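Local coordinates for odorant-binding protein 2a (Homo sapiens, PDB 4RUN) that binds and carries small hydrophobic volatile molecules in nasal mucus, with a higher affinity for aldehydes and large fatty acids, at residues T50-R55 with C59-I64; F75-Y78 with L83-L86. The protein carries 2 engineered substitutions. All blocks are in the same frame, centred on the assembly; numbering follows the deposited sequence.

Contact 1. Residues T50-R55 with C59-I64; sequences TFTFMR and CIQKKI. With FLC (citrate anion), chain C.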
ATOM      1  N   THR A  50      -2.500   7.461   7.522  1.00 69.42           N
ATOM      2  CA  THR A  50      -2.900   6.808   8.775  1.00 68.26           C
ATOM      3  C   THR A  50      -3.830   5.646   8.464  1.00 64.00           C
ATOM      4  O   THR A  50      -4.742   5.790   7.661  1.00 65.41           O
ATOM      5  CB  THR A  50      -3.589   7.783   9.762  1.00 72.33           C
ATOM      6  OG1 THR A  50      -4.635   8.511   9.106  1.00 75.68           O
ATOM      7  CG2 THR A  50      -2.585   8.756  10.320  1.00 75.49           C
ATOM      8  N   PHE A  51      -3.573   4.489   9.069  1.00 60.02           N
ATOM      9  CA  PHE A  51      -4.412   3.308   8.872  1.00 58.11           C
ATOM     10  C   PHE A  51      -4.118   2.265   9.943  1.00 58.41           C
ATOM     11  O   PHE A  51      -3.162   2.387  10.710  1.00 57.96           O
ATOM     12  CB  PHE A  51      -4.181   2.683   7.497  1.00 54.53           C
ATOM     13  CG  PHE A  51      -2.767   2.261   7.261  1.00 53.12           C
ATOM     14  CD1 PHE A  51      -1.841   3.161   6.762  1.00 54.37           C
ATOM     15  CD2 PHE A  51      -2.357   0.963   7.535  1.00 51.82           C
ATOM     16  CE1 PHE A  51      -0.530   2.780   6.544  1.00 53.87           C
ATOM     17  CE2 PHE A  51      -1.044   0.570   7.319  1.00 51.13           C
ATOM     18  CZ  PHE A  51      -0.129   1.483   6.825  1.00 52.20           C
ATOM     19  N   THR A  52      -4.963   1.240   9.988  1.00 58.28           N
ATOM     20  CA  THR A  52      -4.776   0.120  10.894  1.00 57.29           C
ATOM     21  C   THR A  52      -4.947  -1.170  10.123  1.00 55.67           C
ATOM     22  O   THR A  52      -5.563  -1.185   9.057  1.00 56.85           O
ATOM     23  CB  THR A  52      -5.786   0.164  12.056  1.00 59.12           C
ATOM     24  OG1 THR A  52      -7.117  -0.035  11.567  1.00 58.27           O
ATOM     25  CG2 THR A  52      -5.716   1.496  12.768  1.00 61.67           C
ATOM     26  N   PHE A  53      -4.392  -2.248  10.652  1.00 53.83           N
ATOM     27  CA  PHE A  53      -4.590  -3.562  10.061  1.00 52.89           C
ATOM     28  C   PHE A  53      -4.374  -4.641  11.097  1.00 54.31           C
ATOM     29  O   PHE A  53      -3.752  -4.400  12.123  1.00 55.08           O
ATOM     30  CB  PHE A  53      -3.655  -3.781   8.881  1.00 51.71           C
ATOM     31  CG  PHE A  53      -2.200  -3.776   9.236  1.00 52.18           C
ATOM     32  CD1 PHE A  53      -1.474  -2.597   9.206  1.00 52.93           C
ATOM     33  CD2 PHE A  53      -1.550  -4.952   9.568  1.00 51.48           C
ATOM     34  CE1 PHE A  53      -0.132  -2.586   9.516  1.00 51.46           C
ATOM     35  CE2 PHE A  53      -0.210  -4.943   9.893  1.00 51.41           C
ATOM     36  CZ  PHE A  53       0.500  -3.757   9.863  1.00 50.74           C
ATOM     37  N   MET A  54      -4.916  -5.824  10.833  1.00 55.78           N
ATOM     38  CA  MET A  54      -4.780  -6.941  11.749  1.00 60.07           C
ATOM     39  C   MET A  54      -3.729  -7.894  11.223  1.00 55.84           C
ATOM     40  O   MET A  54      -3.776  -8.315  10.088  1.00 51.93           O
ATOM     41  CB  MET A  54      -6.099  -7.701  11.918  1.00 64.55           C
ATOM     42  CG  MET A  54      -7.240  -6.907  12.538  1.00 68.11           C
ATOM     43  SD  MET A  54      -7.045  -6.703  14.299  1.00 78.30           S
ATOM     44  CE  MET A  54      -6.955  -8.409  14.841  1.00 79.63           C
ATOM     45  N   ARG A  55      -2.795  -8.237  12.083  1.00 58.15           N
ATOM     46  CA  ARG A  55      -1.780  -9.203  11.774  1.00 59.96           C
ATOM     47  C   ARG A  55      -1.972 -10.294  12.824  1.00 65.17           C
ATOM     48  O   ARG A  55      -1.575 -10.129  13.981  1.00 70.72           O
ATOM     49  CB  ARG A  55      -0.419  -8.520  11.859  1.00 59.07           C
ATOM     50  CG  ARG A  55       0.745  -9.315  11.314  1.00 57.98           C
ATOM     51  CD  ARG A  55       2.058  -8.565  11.529  1.00 56.34           C
ATOM     52  NE  ARG A  55       2.411  -7.687  10.421  1.00 52.54           N
ATOM     53  CZ  ARG A  55       3.125  -6.563  10.521  1.00 54.28           C
ATOM     54  NH1 ARG A  55       3.550  -6.120  11.696  1.00 53.45           N
ATOM     55  NH2 ARG A  55       3.395  -5.850   9.423  1.00 55.75           N
ATOM     56  N   CYS A  59      -4.052  -5.974  16.464  1.00 63.82           N
ATOM     57  CA  CYS A  59      -4.377  -4.737  15.749  1.00 63.52           C
ATOM     58  C   CYS A  59      -3.165  -3.821  15.709  1.00 63.31           C
ATOM     59  O   CYS A  59      -2.642  -3.442  16.756  1.00 66.08           O
ATOM     60  CB  CYS A  59      -5.503  -3.986  16.434  1.00 69.07           C
ATOM     61  SG  CYS A  59      -5.787  -2.362  15.708  1.00 70.73           S
ATOM     62  N   ILE A  60      -2.730  -3.437  14.517  1.00 59.28           N
ATOM     63  CA  ILE A  60      -1.545  -2.602  14.395  1.00 58.02           C
ATOM     64  C   ILE A  60      -1.878  -1.252  13.766  1.00 60.69           C
ATOM     65  O   ILE A  60      -2.561  -1.169  12.748  1.00 58.17           O
ATOM     66  CB  ILE A  60      -0.429  -3.340  13.639  1.00 54.99           C
ATOM     67  CG1 ILE A  60       0.097  -4.486  14.503  1.00 54.74           C
ATOM     68  CG2 ILE A  60       0.726  -2.401  13.315  1.00 54.42           C
ATOM     69  CD1 ILE A  60       0.683  -5.625  13.720  1.00 52.67           C
ATOM     70  N   GLN A  61      -1.396  -0.198  14.417  1.00 66.02           N
ATOM     71  CA  GLN A  61      -1.670   1.167  14.043  1.00 71.25           C
ATOM     72  C   GLN A  61      -0.456   1.751  13.366  1.00 73.96           C
ATOM     73  O   GLN A  61       0.659   1.560  13.845  1.00 79.03           O
ATOM     74  CB  GLN A  61      -1.925   1.937  15.332  1.00 77.60           C
ATOM     75  CG  GLN A  61      -2.553   3.299  15.152  1.00 84.33           C
ATOM     76  CD  GLN A  61      -3.686   3.525  16.130  1.00 90.13           C
ATOM     77  OE1 GLN A  61      -3.583   3.181  17.308  1.00 91.84           O
ATOM     78  NE2 GLN A  61      -4.783   4.093  15.641  1.00 93.03           N
ATOM     79  N   LYS A  62      -0.675   2.468  12.266  1.00 74.57           N
ATOM     80  CA  LYS A  62       0.403   3.073  11.499  1.00 74.12           C
ATOM     81  C   LYS A  62       0.067   4.524  11.221  1.00 75.68           C
ATOM     82  O   LYS A  62      -1.095   4.896  11.095  1.00 76.50           O
ATOM     83  CB  LYS A  62       0.609   2.334  10.180  1.00 74.07           C
ATOM     84  CG  LYS A  62       1.232   0.955  10.317  1.00 75.91           C
ATOM     85  CD  LYS A  62       2.725   1.031  10.601  1.00 80.27           C
ATOM     86  CE  LYS A  62       3.250  -0.281  11.162  1.00 84.44           C
ATOM     87  NZ  LYS A  62       4.688  -0.208  11.550  1.00 87.46           N
ATOM     88  N   LYS A  63       1.107   5.337  11.142  1.00 76.50           N
ATOM     89  CA  LYS A  63       0.984   6.763  10.886  1.00 79.87           C
ATOM     90  C   LYS A  63       2.304   7.153  10.266  1.00 81.01           C
ATOM     91  O   LYS A  63       3.312   7.262  10.959  1.00 83.31           O
ATOM     92  CB  LYS A  63       0.733   7.534  12.181  1.00 82.50           C
ATOM     93  CG  LYS A  63       0.604   9.046  12.029  1.00 86.67           C
ATOM     94  CD  LYS A  63       0.076   9.658  13.317  1.00 89.97           C
ATOM     95  CE  LYS A  63      -0.019  11.170  13.228  1.00 95.76           C
ATOM     96  NZ  LYS A  63      -0.560  11.786  14.474  1.00100.03           N
ATOM     97  N   ILE A  64       2.299   7.334   8.953  1.00 80.54           N
ATOM     98  CA  ILE A  64       3.534   7.399   8.202  1.00 79.39           C
ATOM     99  C   ILE A  64       3.727   8.754   7.572  1.00 81.19           C
ATOM    100  O   ILE A  64       2.936   9.176   6.744  1.00 81.60           O
ATOM    101  CB  ILE A  64       3.558   6.347   7.091  1.00 77.01           C
ATOM    102  CG1 ILE A  64       3.400   4.961   7.704  1.00 74.21           C
ATOM    103  CG2 ILE A  64       4.857   6.450   6.291  1.00 79.26           C
ATOM    104  CD1 ILE A  64       3.340   3.847   6.684  1.00 70.59           C
TER
HETATM  105  CAC FLC C 201       4.969  -0.629   7.219  1.00 96.04           C
HETATM  106  CA  FLC C 201       5.099  -2.019   6.608  1.00 87.07           C
HETATM  107  CB  FLC C 201       5.722  -3.062   7.541  1.00 77.71           C
HETATM  108  CBC FLC C 201       5.952  -4.350   6.764  1.00 71.16           C
HETATM  109  CG  FLC C 201       7.097  -2.623   8.051  1.00 86.79           C
HETATM  110  CGC FLC C 201       7.185  -1.963   9.423  1.00 89.66           C
HETATM  111  OA1 FLC C 201       5.666   0.318   6.780  1.00 94.15           O
HETATM  112  OA2 FLC C 201       4.147  -0.467   8.146  1.00102.86           O
HETATM  113  OB1 FLC C 201       6.881  -4.396   5.916  1.00 59.64           O
HETATM  114  OB2 FLC C 201       5.231  -5.348   7.000  1.00 67.03           O
HETATM  115  OG1 FLC C 201       7.416  -2.683  10.433  1.00 75.29           O
HETATM  116  OG2 FLC C 201       7.084  -0.711   9.481  1.00 92.62           O
HETATM  117  OHB FLC C 201       4.847  -3.335   8.648  1.00 71.02           O
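Phe-51 pairs with Lys-62 and Phe-53 with Ile-60 in an antiparallel beta hairpin of the lipocalin barrel, each pair joined by two backbone hydrogen bonds. The tight side carries the aromatic rings. Phe-51 turns one ring face to Lys-62 CB, 3.8 Å from the ring centroid, while Ile-64 CD1 meets the ring's edge at CE1. Phe-53 takes Ile-60 CB over a face, and its CZ lies 3.7 Å from Ile-60 CG2; Lys-62 CG comes to its edge. With CG held between the backbone N and the carbonyl carbon (chi1 63°), the Phe-53 ring swings across toward its partner strand. Were Phe-53 an alanine, Ile-60 would probably lose the ring it lies on and the Arg-55 guanidinium the cover on one face. On the opposite face Thr-52 is buried, but long polar Gln-61 and Lys-63 suit the solvent; Gln-61 NE2 comes only to 4.0 Å of Thr-52 CG2. There Cys-59 forms a disulfide with Cys-151. Beyond the rings, Lys-62 NZ bonds OG2 of a citrate, probably from the crystallisation liquor, that Lys-82 and Tyr-78 also hydrogen-bond. Arg-55, its NE bonded to Arg-29 O, reaches citrate OHB with NH2 at 3.0 Å, near the guanidinium plane.

Contact 2. Residues F75-Y78 with L83-L86; sequences FSAY and LIYL
Phe-75 and Ile-84 face each other with their beta carbons 4.3 Å apart, CB to CB, yet their longer branches diverge. Phe-75 sets CG beside its own backbone N (chi1 -62°), which carries the ring away from the Ile-84 side chain to pack on Met-66 and Ile-10; only its edge, at CD1, comes near Ile-84 O. Ile-84 likewise holds CG1 beside its own N (chi1 -67°), and the chain then runs on nearly extended, placing CD1 3.9 Å from Ala-77 CB, while Phe-97 of the next strand also touches this side chain. The two strands form an antiparallel hairpin of the lipocalin beta-barrel, with Phe-75 and Ile-84 as a hydrogen-bonded pair: Phe-75 N gives to Ile-84 O at 2.6 Å and Ile-84 N gives back to Phe-75 O. Large apolar residues suit this buried face, and the short Ala-77 side chain meets the tip of Ile-84 with its CB. On the reverse face Ser-76 and Leu-83 make the neighbouring non-hydrogen-bonded pair. With CG beside the backbone N, the end of Leu-83 comes nearer the partner strand, CD2 lying 3.8 Å from Ser-76 CB and 3.7 Å from Phe-75 O. Serine, short and polar, fits this partly exposed position, and it is its CB that meets the leucine methyl.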
ATOM      1  N   PHE A  75       7.678   9.185  -3.146  1.00 88.83           N
ATOM      2  CA  PHE A  75       7.846   9.698  -1.787  1.00 88.48           C
ATOM      3  C   PHE A  75       8.811   8.834  -1.002  1.00 85.38           C
ATOM      4  O   PHE A  75       9.161   7.736  -1.431  1.00 82.66           O
ATOM      5  CB  PHE A  75       6.526   9.692  -1.037  1.00 86.60           C
ATOM      6  CG  PHE A  75       5.486  10.566  -1.639  1.00 89.46           C
ATOM      7  CD1 PHE A  75       4.674  10.094  -2.658  1.00 88.63           C
ATOM      8  CD2 PHE A  75       5.295  11.854  -1.167  1.00 94.05           C
ATOM      9  CE1 PHE A  75       3.688  10.902  -3.203  1.00 90.94           C
ATOM     10  CE2 PHE A  75       4.320  12.669  -1.705  1.00 96.38           C
ATOM     11  CZ  PHE A  75       3.515  12.194  -2.724  1.00 95.50           C
ATOM     12  N   SER A  76       9.222   9.337   0.158  1.00 84.20           N
ATOM     13  CA  SER A  76      10.109   8.604   1.048  1.00 80.09           C
ATOM     14  C   SER A  76       9.577   8.653   2.473  1.00 77.74           C
ATOM     15  O   SER A  76       8.897   9.608   2.859  1.00 79.21           O
ATOM     16  CB  SER A  76      11.529   9.177   0.979  1.00 81.88           C
ATOM     17  OG  SER A  76      11.555  10.529   1.361  1.00 84.19           O
ATOM     18  N   ALA A  77       9.902   7.628   3.253  1.00 73.32           N
ATOM     19  CA  ALA A  77       9.442   7.535   4.635  1.00 71.80           C
ATOM     20  C   ALA A  77      10.521   6.937   5.509  1.00 72.55           C
ATOM     21  O   ALA A  77      11.427   6.268   5.011  1.00 72.78           O
ATOM     22  CB  ALA A  77       8.182   6.700   4.716  1.00 67.81           C
ATOM     23  N   TYR A  78      10.408   7.192   6.815  1.00 73.70           N
ATOM     24  CA  TYR A  78      11.365   6.724   7.803  1.00 72.95           C
ATOM     25  C   TYR A  78      12.789   7.130   7.409  1.00 75.68           C
ATOM     26  O   TYR A  78      13.676   6.285   7.300  1.00 76.16           O
ATOM     27  CB  TYR A  78      11.266   5.203   7.971  1.00 70.71           C
ATOM     28  CG  TYR A  78       9.853   4.652   8.132  1.00 68.60           C
ATOM     29  CD1 TYR A  78       9.144   4.815   9.314  1.00 70.51           C
ATOM     30  CD2 TYR A  78       9.249   3.930   7.111  1.00 66.98           C
ATOM     31  CE1 TYR A  78       7.864   4.290   9.464  1.00 68.55           C
ATOM     32  CE2 TYR A  78       7.974   3.399   7.252  1.00 64.93           C
ATOM     33  CZ  TYR A  78       7.284   3.583   8.428  1.00 65.93           C
ATOM     34  OH  TYR A  78       6.015   3.054   8.562  1.00 66.29           O
ATOM     35  N   LEU A  83      11.108   3.837   0.176  1.00 69.25           N
ATOM     36  CA  LEU A  83      10.657   4.669  -0.944  1.00 70.49           C
ATOM     37  C   LEU A  83       9.311   4.167  -1.415  1.00 67.79           C
ATOM     38  O   LEU A  83       9.065   2.962  -1.422  1.00 64.26           O
ATOM     39  CB  LEU A  83      11.654   4.642  -2.098  1.00 73.28           C
ATOM     40  CG  LEU A  83      12.977   5.347  -1.799  1.00 76.59           C
ATOM     41  CD1 LEU A  83      14.051   4.962  -2.806  1.00 79.15           C
ATOM     42  CD2 LEU A  83      12.768   6.848  -1.774  1.00 80.27           C
ATOM     43  N   ILE A  84       8.459   5.108  -1.810  1.00 70.47           N
ATOM     44  CA  ILE A  84       7.046   4.862  -2.068  1.00 69.69           C
ATOM     45  C   ILE A  84       6.614   5.549  -3.367  1.00 73.24           C
ATOM     46  O   ILE A  84       6.707   6.770  -3.487  1.00 73.63           O
ATOM     47  CB  ILE A  84       6.189   5.426  -0.917  1.00 70.15           C
ATOM     48  CG1 ILE A  84       6.441   4.657   0.379  1.00 67.77           C
ATOM     49  CG2 ILE A  84       4.705   5.356  -1.251  1.00 69.87           C
ATOM     50  CD1 ILE A  84       6.111   5.466   1.619  1.00 68.40           C
ATOM     51  N   TYR A  85       6.110   4.753  -4.310  1.00 73.30           N
ATOM     52  CA  TYR A  85       5.673   5.230  -5.624  1.00 75.18           C
ATOM     53  C   TYR A  85       4.178   5.032  -5.741  1.00 73.30           C
ATOM     54  O   TYR A  85       3.664   3.983  -5.355  1.00 68.62           O
ATOM     55  CB  TYR A  85       6.352   4.442  -6.745  1.00 75.59           C
ATOM     56  CG  TYR A  85       7.855   4.402  -6.625  1.00 77.67           C
ATOM     57  CD1 TYR A  85       8.476   3.658  -5.626  1.00 76.12           C
ATOM     58  CD2 TYR A  85       8.657   5.116  -7.490  1.00 84.54           C
ATOM     59  CE1 TYR A  85       9.848   3.624  -5.498  1.00 78.40           C
ATOM     60  CE2 TYR A  85      10.039   5.085  -7.370  1.00 88.13           C
ATOM     61  CZ  TYR A  85      10.628   4.331  -6.367  1.00 84.15           C
ATOM     62  OH  TYR A  85      12.001   4.287  -6.226  1.00 87.89           O
ATOM     63  N   LEU A  86       3.483   6.043  -6.246  1.00 77.45           N
ATOM     64  CA  LEU A  86       2.071   5.922  -6.566  1.00 79.49           C
ATOM     65  C   LEU A  86       1.985   6.019  -8.068  1.00 82.76           C
ATOM     66  O   LEU A  86       2.455   6.989  -8.651  1.00 87.72           O
ATOM     67  CB  LEU A  86       1.236   7.016  -5.882  1.00 83.16           C
ATOM     68  CG  LEU A  86      -0.274   6.741  -5.754  1.00 84.38           C
ATOM     69  CD1 LEU A  86      -0.540   5.460  -4.971  1.00 84.20           C
ATOM     70  CD2 LEU A  86      -1.024   7.902  -5.104  1.00 87.94           C
TER

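Overall arrangement
After strands 12-21 and 33-41, the chain runs along strand 47-55, turns, and returns on strand 58-66, so contact 1 closes a short hairpin with just three residues between its segments. It then passes to strand 74-77, turns again and goes back along strand 82-88, where contact 2 closes a second hairpin across four residues. The two loops follow in series, neither enclosing nor crossing the other, with centres about 17 Å apart. They meet where Ile-64, at the end of contact 1, packs its CG2 3.7 Å from Ala-77 CB. Contact 1 continues the sheet from strand 33-41, whereas contact 2 leads into strand 95-103, and both hairpins belong to the same curled sheet.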